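PDB 2WAN: pullulanase from Bacillus acidopullulyticus, which catalyses the hydrolysis of alpha-1,6-glucosidic linkages in pullulan and, as a debranching enzyme of starch breakdown, probably in branched starch fragments. Local coordinates for residues K567-P570 and Q571-R575; N320-K324 and D325-F329; L881-S885 and G886-I890; T833-D836 and Q837-N841; A808-K811 and D812-D815. One frame throughout, in Å; residues are numbered along the deposited sequence. Where two conformers were deposited one is given.

Contact 1 (K567-P570 and Q571-R575); sequences KIVP and QYYYR
Val569 sets one methyl beside Tyr572 and the other against Tyr573. Its CG1 lies 3.6 Å from Tyr572 CB, the two side chains running side by side in the same direction, while Val569 CG2 meets Tyr573 CE2 at 3.8 Å, where the side chains cross at about a right angle. With CG1 anti to the backbone N (chi1 -164°) and CG2 beside it, the beta-branch gives each tyrosine its own methyl. Val569 is also the first residue to leave helical geometry after helix 564-568, and its carbonyl O takes up N-H groups of the turn, one directly and one through water. Tyr572 N donates to Val569 O over 3.2 Å, and a weak second bond, bent to 122°, runs from the same N-H to Pro570 O. Water 1 gives a hydrogen to Val569 O at 2.8 Å and accepts from Tyr573 N at 3.0 Å. The exit thus leads into a type I beta turn, Gln571 to Tyr574, within the catalytic domain of the alpha-amylase family, closed by Tyr574 N bonding to Gln571 O. Pro570 suits the start of this bend because its ring restricts phi and it has no N-H to satisfy. From within the turn, Tyr572 OH bonds to Asn307 and its ring stacks with His596; the ring of Tyr573 stacks with Phe565, and Trp332 of strand 326-332 touches both Val569 and Tyr573.

Contact 2 (N320-K324 and D325-F329); sequences NVYSK and DATSF
Asn320 and Phe329 face each other at one end of an antiparallel beta hairpin with a two-residue turn, Lys324-Asp325, strand 319-322 leading back into strand 326-332 within the carbohydrate-binding module 48 region. The backbone bonds come first: Val321 and Ser328 form the hydrogen-bonded pair, Val321 N giving to Ser328 O at 2.8 Å and Ser328 N to Val321 O at 3.1 Å. Nearer the turn Ser323 N donates to Ala326 O at 3.0 Å, with a weak return bond from Ala326 N to Ser323 O. The Ser323 hydroxyl adds a side-chain bond: chi1 of 75° sets OG between its own N and carbonyl carbon, and from there it donates to Ala326 O at 2.7 Å, in the carbonyl plane and on a lone pair. An alanine here, lacking OG, would leave Ala326 O with the Ser323 N-H as its donor from this turn, which would probably be held less firmly. Van der Waals contacts lie on the face shared by Asn320, Tyr322, Thr327 and Phe329, where Asn320 CB approaches Phe329 CD2 at 3.9 Å. Beta-branched Thr327 suits its strand position, its methyl CG2 lying near Asn320 CB and its hydroxyl near the Tyr322 ring. The phenol of Tyr322 bonds to Asn372. Two waters bridge the arms of the hairpin: water 2 donates to Val321 O and Ala326 O, while water 3 donates to Ser323 O and accepts from Thr327 OG1 at 2.7 Å.

Contact 3 (L881-S885 and G886-I890); sequences LNLPS and GDWTI
Trp888 turns its indole back across the loop onto Leu883 and Pro884, closing a bend of chain between two strands of the pullulanase all-beta domain. At the apex of that bend Ser885 is followed by Gly886, whose positive phi (98°) would press a side chain against Ser885 O; glycine, having none, fits. Ser885 O itself accepts from the side chain of Gln921, near the C-terminus. From the far side Trp888 NE1 donates to Pro884 O at 3.0 Å with an N-H...O angle of 157°. The oxygen lies close to the indole plane, whereas the donor stands above the carbonyl plane, 45° out of it, so the bond misses the lone-pair direction. The same carbonyl accepts from water 4 at 2.7 Å, and that water also donates to Gly886 O at 2.8 Å, tying the two sides of the bend together. Tryptophan suits this place because it combines a broad apolar surface with one N-H for a loop carbonyl. Leu883 CD1 packs on Trp888 CD1 at 3.9 Å, and the Pro884 side chain crosses that of Trp888 at about a right angle, bringing Pro884 CD to Trp888 CZ2, also at 3.9 Å. The bend joins strand 879-882 to strand 888-893; Leu919 of strand 915-920 touches both Leu883 and Trp888, Ile869 of strand 868-873 touches both Pro884 and Trp888, and Val905 of strand 904-905 packs on Leu883.

Contact 4 (T833-D836 and Q837-N841); sequences TTAD and QIKQN. With SO4 (sulfate ion), chain L.
Gln837 reaches in two directions at once, its carboxamide oxygen to the chain ahead of its helix and its nitrogen to a sulfate ion. Thr833 N gives its hydrogen to Gln837 OE1 at 2.9 Å, arriving nearly along the C=O axis at 176°. On the other branch Gln837 NE2 donates to sulfate O2 at 3.1 Å, with an N-H...O angle of 170°, and also bonds to Asn861. The chain is extended beyond CG (chi2 -173°), which carries the amide far enough to link loop and anion. A leucine in its place has neither amide atom, so Thr833 N would lose its acceptor and the loop ahead of the helix would probably be less firmly held. Next along, Thr834 holds the N-cap of helix 835-841: its OG1 accepts from Gln837 N at 3.1 Å, a typical capping bond, and the side chains of Thr834 and Gln837 cross at about a right angle. Threonine suits the position because its short hydroxyl folds back onto the first turn. Regular helical bonds follow, Ile838 N to Thr834 O and Lys839 N to Ala835 O. One turn on, Asn841 ND2 reaches sulfate O3 at 2.8 Å, while its OD1 is held by Asn858. Asn861 N adds a further donor to the ion, which probably came from the crystallisation liquor. The sulfate is therefore gripped through neutral amide and backbone N-H groups, with no lysine or arginine among these donors.

Contact 5 (A808-K811 and D812-D815); sequences AQFK and DVFD
Lys811 runs its long side chain forward along the first turn of helix 811-826 toward Asp815. Its CB lies beside Asp812 N at 3.3 Å. With CG anti to the backbone N (chi1 -169°) and a bend at chi2 (66°), the chain is turned along the helix, and Lys811 CG comes within 3.9 Å of Asp815 OD2. Its CD passes 4.2 Å from Asp815 OD1. Its CE then touches both Asp815 OD1, at 3.3 Å, and Phe814 CD1, at 3.9 Å, where the lysine and phenylalanine side chains cross at a slant. At the tip, Lys811 NZ forms a salt bridge with Asp815 OD1 at 3.5 Å. Water 5 accepts from the same NZ while donating to Asp815 OD2. Helical i to i+4 hydrogen bonds share this spacing, Asp815 N to Lys811 O and Phe814 N to Phe810 O. Phe810 is the N-cap of this helix and also the residue where helix 805-809 ends, so it is the joint between the two. Its CB touches Val813 CG2 at 4.0 Å, and its side chain touches Ile757 of helix 753-769, a buried place suited to phenylalanine. Phe814 lies against helix 474-481 and takes a cation-pi contact from Lys807. An acid one turn after a lysine gives a charge pair along the helix; the lysine, though its bridge is long, and the bridging water would both be expected to favour the carboxylate form of Asp815 modestly.

In the fold
The five contacts are all local and none touches another, yet they sample distant parts of the enzyme. Contact 2, in the carbohydrate-binding module 48 region, and contact 1, in the catalytic region, approach each other to about 11 Å between nearest atoms; strand 326-332 starts in contact 2 and meets contact 1 through Trp332. Contacts 3, 4 and 5 lie on the other side of the chain's centre from contact 1. Between nearest atoms contact 3 is about 10 Å from contact 4 and about 15 Å from contact 5, which precedes contact 4 in the chain. Centres of contacts 2 and 3 are about 69 Å apart. The sulfate at contact 4 probably came from the crystallisation liquor, and nothing here ties it to catalysis.

Contact 1 (K567-P570 and Q571-R575)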
# COMPACT_ATOMS: atom_id res chain seq x y z
N LYS A 567 16.50 7.55 15.04
CA LYS A 567 17.55 7.52 16.07
C LYS A 567 18.73 6.59 15.71
O LYS A 567 19.82 6.72 16.25
CB LYS A 567 16.96 7.21 17.46
CG LYS A 567 16.03 8.32 17.98
CD LYS A 567 15.52 8.07 19.41
CE LYS A 567 14.49 6.94 19.53
NZ LYS A 567 14.04 6.82 20.96
N ILE A 568 18.51 5.65 14.79
CA ILE A 568 19.55 4.69 14.42
C ILE A 568 20.25 5.09 13.12
O ILE A 568 21.48 5.09 13.05
CB ILE A 568 18.99 3.24 14.36
CG1 ILE A 568 18.39 2.86 15.72
CG2 ILE A 568 20.09 2.22 13.92
CD1 ILE A 568 17.62 1.55 15.73
N VAL A 569 19.47 5.44 12.09
CA VAL A 569 20.02 5.86 10.79
C VAL A 569 19.24 7.11 10.34
O VAL A 569 18.24 6.98 9.61
CB VAL A 569 19.93 4.76 9.70
CG1 VAL A 569 20.84 5.10 8.51
CG2 VAL A 569 20.32 3.38 10.24
N PRO A 570 19.68 8.31 10.79
CA PRO A 570 18.95 9.56 10.59
C PRO A 570 18.41 9.75 9.17
O PRO A 570 19.17 9.72 8.19
CB PRO A 570 19.97 10.63 10.98
CG PRO A 570 20.73 9.97 12.10
CD PRO A 570 20.87 8.52 11.66
N GLN A 571 17.08 9.90 9.10
CA GLN A 571 16.30 10.14 7.86
C GLN A 571 16.19 9.02 6.83
O GLN A 571 15.27 9.04 6.02
CB GLN A 571 16.77 11.40 7.12
CG GLN A 571 16.55 12.70 7.89
CD GLN A 571 16.91 13.89 7.03
OE1 GLN A 571 17.17 13.75 5.83
NE2 GLN A 571 16.95 15.07 7.64
N TYR A 572 17.14 8.08 6.84
CA TYR A 572 17.30 7.14 5.74
C TYR A 572 16.11 6.20 5.53
O TYR A 572 15.90 5.73 4.41
CB TYR A 572 18.59 6.32 5.91
CG TYR A 572 18.88 5.43 4.71
CD1 TYR A 572 19.45 5.96 3.55
CD2 TYR A 572 18.62 4.06 4.75
CE1 TYR A 572 19.71 5.17 2.47
CE2 TYR A 572 18.88 3.25 3.67
CZ TYR A 572 19.43 3.81 2.53
OH TYR A 572 19.70 3.03 1.46
N TYR A 573 15.36 5.90 6.59
CA TYR A 573 14.19 5.01 6.43
C TYR A 573 12.98 5.72 5.81
O TYR A 573 11.97 5.06 5.52
CB TYR A 573 13.80 4.33 7.76
CG TYR A 573 14.75 3.23 8.19
CD1 TYR A 573 14.59 1.91 7.72
CD2 TYR A 573 15.80 3.49 9.08
CE1 TYR A 573 15.46 0.88 8.12
CE2 TYR A 573 16.68 2.48 9.49
CZ TYR A 573 16.50 1.18 9.00
OH TYR A 573 17.36 0.16 9.42
N TYR A 574 13.10 7.03 5.58
CA TYR A 574 11.97 7.86 5.11
C TYR A 574 12.32 8.56 3.80
O TYR A 574 13.49 8.71 3.48
CB TYR A 574 11.67 8.95 6.14
CG TYR A 574 11.30 8.39 7.49
CD1 TYR A 574 10.01 7.92 7.72
CD2 TYR A 574 12.25 8.28 8.51
CE1 TYR A 574 9.66 7.35 8.95
CE2 TYR A 574 11.90 7.73 9.75
CZ TYR A 574 10.61 7.27 9.96
OH TYR A 574 10.24 6.73 11.18
N ARG A 575 11.30 8.99 3.05
CA ARG A 575 11.53 9.76 1.82
C ARG A 575 11.69 11.25 2.13
O ARG A 575 10.93 11.83 2.89
CB ARG A 575 10.44 9.50 0.77
CG ARG A 575 10.36 8.03 0.33
CD ARG A 575 9.31 7.77 -0.78
NE ARG A 575 9.38 6.36 -1.16
CZ ARG A 575 8.37 5.50 -1.12
NH1 ARG A 575 7.15 5.89 -0.77
NH2 ARG A 575 8.58 4.23 -1.47
O HOH W 1 15.41 6.88 9.42

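Contact 2 (N320-K324 and D325-F329)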
# COMPACT_ATOMS: atom_id res chain seq x y z
N ASN A 320 17.60 -9.61 17.85
CA ASN A 320 18.23 -10.51 18.82
C ASN A 320 17.90 -11.96 18.50
O ASN A 320 16.80 -12.27 18.02
CB ASN A 320 17.86 -10.15 20.28
CG ASN A 320 16.38 -10.38 20.58
OD1 ASN A 320 15.54 -9.46 20.42
ND2 ASN A 320 16.05 -11.58 21.03
N VAL A 321 18.87 -12.83 18.70
CA VAL A 321 18.67 -14.26 18.45
C VAL A 321 18.97 -14.95 19.76
O VAL A 321 20.13 -15.02 20.19
CB VAL A 321 19.58 -14.80 17.33
CG1 VAL A 321 19.39 -16.32 17.16
CG2 VAL A 321 19.30 -14.06 16.01
N TYR A 322 17.91 -15.42 20.42
CA TYR A 322 17.99 -15.99 21.76
C TYR A 322 18.29 -17.50 21.79
O TYR A 322 17.69 -18.29 21.04
CB TYR A 322 16.67 -15.74 22.53
CG TYR A 322 16.62 -16.53 23.83
CD1 TYR A 322 17.27 -16.07 24.97
CD2 TYR A 322 15.96 -17.75 23.89
CE1 TYR A 322 17.26 -16.82 26.16
CE2 TYR A 322 15.94 -18.50 25.06
CZ TYR A 322 16.58 -18.02 26.19
OH TYR A 322 16.56 -18.78 27.35
N SER A 323 19.20 -17.88 22.68
CA SER A 323 19.36 -19.28 23.08
C SER A 323 19.59 -19.36 24.59
O SER A 323 19.91 -18.36 25.23
CB SER A 323 20.52 -19.95 22.32
OG SER A 323 21.78 -19.53 22.81
N LYS A 324 19.45 -20.56 25.15
CA LYS A 324 19.68 -20.71 26.57
C LYS A 324 21.08 -20.26 26.98
O LYS A 324 21.25 -19.63 28.03
CB LYS A 324 19.40 -22.16 26.99
CG LYS A 324 18.70 -22.30 28.34
CD LYS A 324 18.41 -23.77 28.67
CE LYS A 324 19.69 -24.56 28.93
NZ LYS A 324 20.44 -24.04 30.12
N ASP A 325 22.08 -20.54 26.14
CA ASP A 325 23.50 -20.27 26.45
C ASP A 325 24.01 -18.85 26.15
O ASP A 325 24.99 -18.42 26.76
CB ASP A 325 24.41 -21.27 25.72
CG ASP A 325 24.25 -22.70 26.22
OD1 ASP A 325 23.90 -22.89 27.40
OD2 ASP A 325 24.47 -23.63 25.42
N ALA A 326 23.36 -18.16 25.21
CA ALA A 326 23.80 -16.84 24.73
C ALA A 326 22.72 -16.16 23.89
O ALA A 326 21.90 -16.84 23.27
CB ALA A 326 25.06 -16.96 23.92
N THR A 327 22.73 -14.84 23.86
CA THR A 327 21.91 -14.07 22.91
C THR A 327 22.84 -13.22 22.03
O THR A 327 23.75 -12.57 22.53
CB THR A 327 20.84 -13.20 23.63
OG1 THR A 327 19.90 -14.05 24.32
CG2 THR A 327 20.07 -12.33 22.64
N SER A 328 22.61 -13.23 20.72
CA SER A 328 23.37 -12.39 19.79
C SER A 328 22.49 -11.25 19.30
O SER A 328 21.29 -11.44 19.05
CB SER A 328 23.84 -13.21 18.59
OG SER A 328 24.74 -14.23 19.02
N PHE A 329 23.12 -10.08 19.14
CA PHE A 329 22.43 -8.85 18.75
C PHE A 329 23.10 -8.34 17.49
O PHE A 329 24.32 -8.47 17.32
CB PHE A 329 22.53 -7.79 19.84
CG PHE A 329 21.96 -8.24 21.17
CD1 PHE A 329 22.70 -9.04 22.04
CD2 PHE A 329 20.67 -7.84 21.55
CE1 PHE A 329 22.17 -9.44 23.28
CE2 PHE A 329 20.13 -8.23 22.79
CZ PHE A 329 20.89 -9.03 23.65
O HOH W 2 21.79 -17.48 20.22
O HOH W 3 20.61 -15.82 26.27

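Contact 3 (L881-S885 and G886-I890)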
# COMPACT_ATOMS: atom_id res chain seq x y z
N LEU A 881 -37.13 -10.67 -17.78
CA LEU A 881 -35.96 -11.14 -18.50
C LEU A 881 -36.34 -12.26 -19.47
O LEU A 881 -36.96 -13.23 -19.06
CB LEU A 881 -34.92 -11.67 -17.50
CG LEU A 881 -33.68 -12.28 -18.14
CD1 LEU A 881 -32.83 -11.21 -18.81
CD2 LEU A 881 -32.85 -12.98 -17.08
N ASN A 882 -35.95 -12.12 -20.73
CA ASN A 882 -36.10 -13.18 -21.71
C ASN A 882 -35.04 -14.23 -21.48
O ASN A 882 -33.88 -13.89 -21.30
CB ASN A 882 -36.01 -12.61 -23.11
CG ASN A 882 -37.24 -11.79 -23.45
OD1 ASN A 882 -38.35 -12.25 -23.24
ND2 ASN A 882 -37.05 -10.57 -23.94
N LEU A 883 -35.45 -15.50 -21.46
CA LEU A 883 -34.52 -16.57 -21.11
C LEU A 883 -34.04 -17.36 -22.33
O LEU A 883 -34.77 -17.48 -23.32
CB LEU A 883 -35.14 -17.51 -20.08
CG LEU A 883 -35.56 -16.91 -18.74
CD1 LEU A 883 -36.40 -17.92 -17.96
CD2 LEU A 883 -34.30 -16.51 -17.96
N PRO A 884 -32.79 -17.88 -22.27
CA PRO A 884 -32.38 -18.88 -23.27
C PRO A 884 -33.27 -20.12 -23.18
O PRO A 884 -34.00 -20.31 -22.19
CB PRO A 884 -30.95 -19.23 -22.86
CG PRO A 884 -30.48 -18.05 -22.00
CD PRO A 884 -31.74 -17.64 -21.27
N SER A 885 -33.16 -20.99 -24.18
CA SER A 885 -34.00 -22.18 -24.28
C SER A 885 -33.93 -23.08 -23.05
O SER A 885 -32.94 -23.06 -22.30
CB SER A 885 -33.63 -22.99 -25.54
OG SER A 885 -32.30 -23.48 -25.43
N GLY A 886 -34.98 -23.87 -22.84
CA GLY A 886 -34.98 -24.91 -21.84
C GLY A 886 -35.64 -24.53 -20.53
O GLY A 886 -36.13 -23.40 -20.36
N ASP A 887 -35.68 -25.50 -19.63
CA ASP A 887 -36.26 -25.33 -18.30
C ASP A 887 -35.26 -24.66 -17.36
O ASP A 887 -34.11 -25.11 -17.25
CB ASP A 887 -36.67 -26.69 -17.73
CG ASP A 887 -37.43 -26.56 -16.42
OD1 ASP A 887 -36.90 -26.98 -15.38
OD2 ASP A 887 -38.54 -25.99 -16.42
N TRP A 888 -35.71 -23.61 -16.68
CA TRP A 888 -34.90 -22.90 -15.68
C TRP A 888 -35.45 -23.09 -14.27
O TRP A 888 -36.66 -22.99 -14.03
CB TRP A 888 -34.77 -21.41 -16.02
CG TRP A 888 -33.95 -21.21 -17.24
CD1 TRP A 888 -34.40 -21.18 -18.54
CD2 TRP A 888 -32.53 -21.05 -17.30
NE1 TRP A 888 -33.33 -21.02 -19.40
CE2 TRP A 888 -32.18 -20.92 -18.66
CE3 TRP A 888 -31.51 -20.99 -16.32
CZ2 TRP A 888 -30.85 -20.75 -19.09
CZ3 TRP A 888 -30.19 -20.81 -16.74
CH2 TRP A 888 -29.87 -20.70 -18.11
N THR A 889 -34.55 -23.39 -13.34
CA THR A 889 -34.90 -23.52 -11.93
C THR A 889 -34.57 -22.21 -11.22
O THR A 889 -33.43 -21.75 -11.27
CB THR A 889 -34.09 -24.68 -11.27
OG1 THR A 889 -34.37 -25.90 -11.95
CG2 THR A 889 -34.49 -24.83 -9.79
N ILE A 890 -35.57 -21.60 -10.57
CA ILE A 890 -35.34 -20.39 -9.78
C ILE A 890 -34.70 -20.80 -8.45
O ILE A 890 -35.24 -21.64 -7.75
CB ILE A 890 -36.67 -19.63 -9.49
CG1 ILE A 890 -37.35 -19.25 -10.82
CG2 ILE A 890 -36.39 -18.40 -8.62
CD1 ILE A 890 -38.86 -18.93 -10.65
O HOH W 4 -36.56 -20.92 -21.60

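Contact 4 (T833-D836 and Q837-N841)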
# COMPACT_ATOMS: atom_id res chain seq x y z
N THR A 833 -10.77 -18.24 -12.41
CA THR A 833 -9.43 -17.80 -11.98
C THR A 833 -8.60 -17.11 -13.08
O THR A 833 -7.56 -16.50 -12.78
CB THR A 833 -8.61 -18.98 -11.40
OG1 THR A 833 -8.40 -19.97 -12.41
CG2 THR A 833 -9.31 -19.63 -10.17
N THR A 834 -9.05 -17.20 -14.32
CA THR A 834 -8.35 -16.52 -15.42
C THR A 834 -9.30 -15.69 -16.28
O THR A 834 -10.52 -15.95 -16.34
CB THR A 834 -7.62 -17.52 -16.35
OG1 THR A 834 -8.58 -18.24 -17.13
CG2 THR A 834 -6.78 -18.52 -15.53
N ALA A 835 -8.72 -14.69 -16.94
CA ALA A 835 -9.44 -13.87 -17.91
C ALA A 835 -10.01 -14.72 -19.05
O ALA A 835 -11.14 -14.50 -19.45
CB ALA A 835 -8.54 -12.79 -18.46
N ASP A 836 -9.22 -15.67 -19.57
CA ASP A 836 -9.73 -16.54 -20.64
C ASP A 836 -10.97 -17.35 -20.23
O ASP A 836 -11.90 -17.45 -21.02
CB ASP A 836 -8.64 -17.47 -21.18
CG ASP A 836 -7.51 -16.73 -21.87
OD1 ASP A 836 -7.67 -15.54 -22.23
OD2 ASP A 836 -6.44 -17.34 -22.06
N GLN A 837 -10.99 -17.92 -19.02
CA GLN A 837 -12.17 -18.62 -18.54
C GLN A 837 -13.37 -17.70 -18.55
O GLN A 837 -14.45 -18.11 -18.96
CB GLN A 837 -12.03 -19.11 -17.09
CG GLN A 837 -11.46 -20.47 -16.90
CD GLN A 837 -11.54 -20.88 -15.44
OE1 GLN A 837 -11.26 -20.07 -14.55
NE2 GLN A 837 -11.94 -22.11 -15.19
N ILE A 838 -13.20 -16.46 -18.06
CA ILE A 838 -14.33 -15.52 -17.99
C ILE A 838 -14.84 -15.17 -19.41
O ILE A 838 -16.05 -15.17 -19.67
CB ILE A 838 -13.97 -14.25 -17.19
CG1 ILE A 838 -13.64 -14.62 -15.72
CG2 ILE A 838 -15.09 -13.20 -17.28
CD1 ILE A 838 -12.97 -13.49 -14.89
N LYS A 839 -13.91 -14.91 -20.33
CA LYS A 839 -14.31 -14.59 -21.71
C LYS A 839 -15.02 -15.79 -22.36
O LYS A 839 -15.94 -15.63 -23.15
CB LYS A 839 -13.09 -14.15 -22.53
CG LYS A 839 -12.50 -12.82 -22.07
CD LYS A 839 -11.10 -12.63 -22.63
CE LYS A 839 -10.34 -11.54 -21.89
NZ LYS A 839 -10.69 -10.17 -22.35
N GLN A 840 -14.59 -17.00 -22.00
CA GLN A 840 -15.19 -18.22 -22.54
C GLN A 840 -16.59 -18.48 -21.99
O GLN A 840 -17.49 -18.90 -22.73
CB GLN A 840 -14.28 -19.42 -22.28
CG GLN A 840 -14.86 -20.78 -22.72
CD GLN A 840 -14.17 -21.96 -22.04
OE1 GLN A 840 -12.95 -21.99 -21.89
NE2 GLN A 840 -14.97 -22.95 -21.63
N ASN A 841 -16.78 -18.23 -20.69
CA ASN A 841 -17.96 -18.76 -19.99
C ASN A 841 -19.01 -17.75 -19.56
O ASN A 841 -20.14 -18.13 -19.24
CB ASN A 841 -17.55 -19.55 -18.73
CG ASN A 841 -16.74 -20.79 -19.03
OD1 ASN A 841 -16.94 -21.45 -20.06
ND2 ASN A 841 -15.84 -21.13 -18.10
S SO4 L . -13.65 -24.52 -17.49
O1 SO4 L . -13.66 -25.55 -16.44
O2 SO4 L . -12.28 -24.01 -17.65
O3 SO4 L . -14.56 -23.44 -17.12
O4 SO4 L . -14.09 -25.08 -18.76

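Contact 5 (A808-K811 and D812-D815)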
# COMPACT_ATOMS: atom_id res chain seq x y z
N ALA A 808 -29.93 -9.44 15.99
CA ALA A 808 -31.26 -9.89 16.35
C ALA A 808 -32.31 -9.08 15.56
O ALA A 808 -33.25 -9.65 14.98
CB ALA A 808 -31.47 -9.72 17.85
N GLN A 809 -32.10 -7.77 15.50
CA GLN A 809 -33.05 -6.86 14.86
C GLN A 809 -33.14 -7.11 13.35
O GLN A 809 -34.23 -7.00 12.76
CB GLN A 809 -32.61 -5.42 15.11
CG GLN A 809 -33.54 -4.37 14.48
CD GLN A 809 -33.25 -2.97 14.95
OE1 GLN A 809 -32.16 -2.68 15.46
NE2 GLN A 809 -34.22 -2.08 14.76
N PHE A 810 -31.99 -7.40 12.74
CA PHE A 810 -31.92 -7.56 11.29
C PHE A 810 -31.48 -8.95 10.89
O PHE A 810 -30.69 -9.11 9.96
CB PHE A 810 -31.05 -6.46 10.67
CG PHE A 810 -31.59 -5.06 10.92
CD1 PHE A 810 -32.77 -4.64 10.31
CD2 PHE A 810 -30.95 -4.19 11.81
CE1 PHE A 810 -33.29 -3.35 10.55
CE2 PHE A 810 -31.46 -2.90 12.07
CZ PHE A 810 -32.63 -2.49 11.44
N LYS A 811 -32.01 -9.95 11.58
CA LYS A 811 -31.65 -11.34 11.32
C LYS A 811 -31.96 -11.75 9.87
O LYS A 811 -31.22 -12.54 9.29
CB LYS A 811 -32.34 -12.29 12.31
CG LYS A 811 -31.79 -13.72 12.28
CD LYS A 811 -30.33 -13.77 12.75
CE LYS A 811 -29.62 -15.04 12.37
NZ LYS A 811 -30.39 -16.27 12.61
N ASP A 812 -33.04 -11.22 9.29
CA ASP A 812 -33.32 -11.54 7.88
C ASP A 812 -32.20 -11.03 6.96
O ASP A 812 -31.82 -11.71 6.00
CB ASP A 812 -34.67 -10.92 7.44
CG ASP A 812 -35.86 -11.67 7.95
OD1 ASP A 812 -35.71 -12.83 8.39
OD2 ASP A 812 -36.98 -11.08 7.91
N VAL A 813 -31.67 -9.84 7.25
CA VAL A 813 -30.54 -9.31 6.49
C VAL A 813 -29.31 -10.20 6.68
O VAL A 813 -28.66 -10.60 5.70
CB VAL A 813 -30.16 -7.89 6.93
CG1 VAL A 813 -28.93 -7.40 6.13
CG2 VAL A 813 -31.38 -6.95 6.74
N PHE A 814 -29.02 -10.56 7.92
CA PHE A 814 -27.91 -11.48 8.21
C PHE A 814 -28.07 -12.79 7.41
O PHE A 814 -27.10 -13.28 6.80
CB PHE A 814 -27.82 -11.76 9.72
CG PHE A 814 -26.68 -12.66 10.10
CD1 PHE A 814 -26.78 -14.05 9.96
CD2 PHE A 814 -25.50 -12.12 10.59
CE1 PHE A 814 -25.71 -14.89 10.29
CE2 PHE A 814 -24.43 -12.96 10.94
CZ PHE A 814 -24.55 -14.35 10.78
N ASP A 815 -29.27 -13.36 7.44
CA ASP A 815 -29.55 -14.59 6.70
C ASP A 815 -29.41 -14.45 5.18
O ASP A 815 -28.94 -15.36 4.49
CB ASP A 815 -30.94 -15.09 7.07
CG ASP A 815 -31.02 -15.62 8.51
OD1 ASP A 815 -29.96 -15.86 9.16
OD2 ASP A 815 -32.15 -15.82 8.98
O HOH W 5 -32.58 -17.17 11.38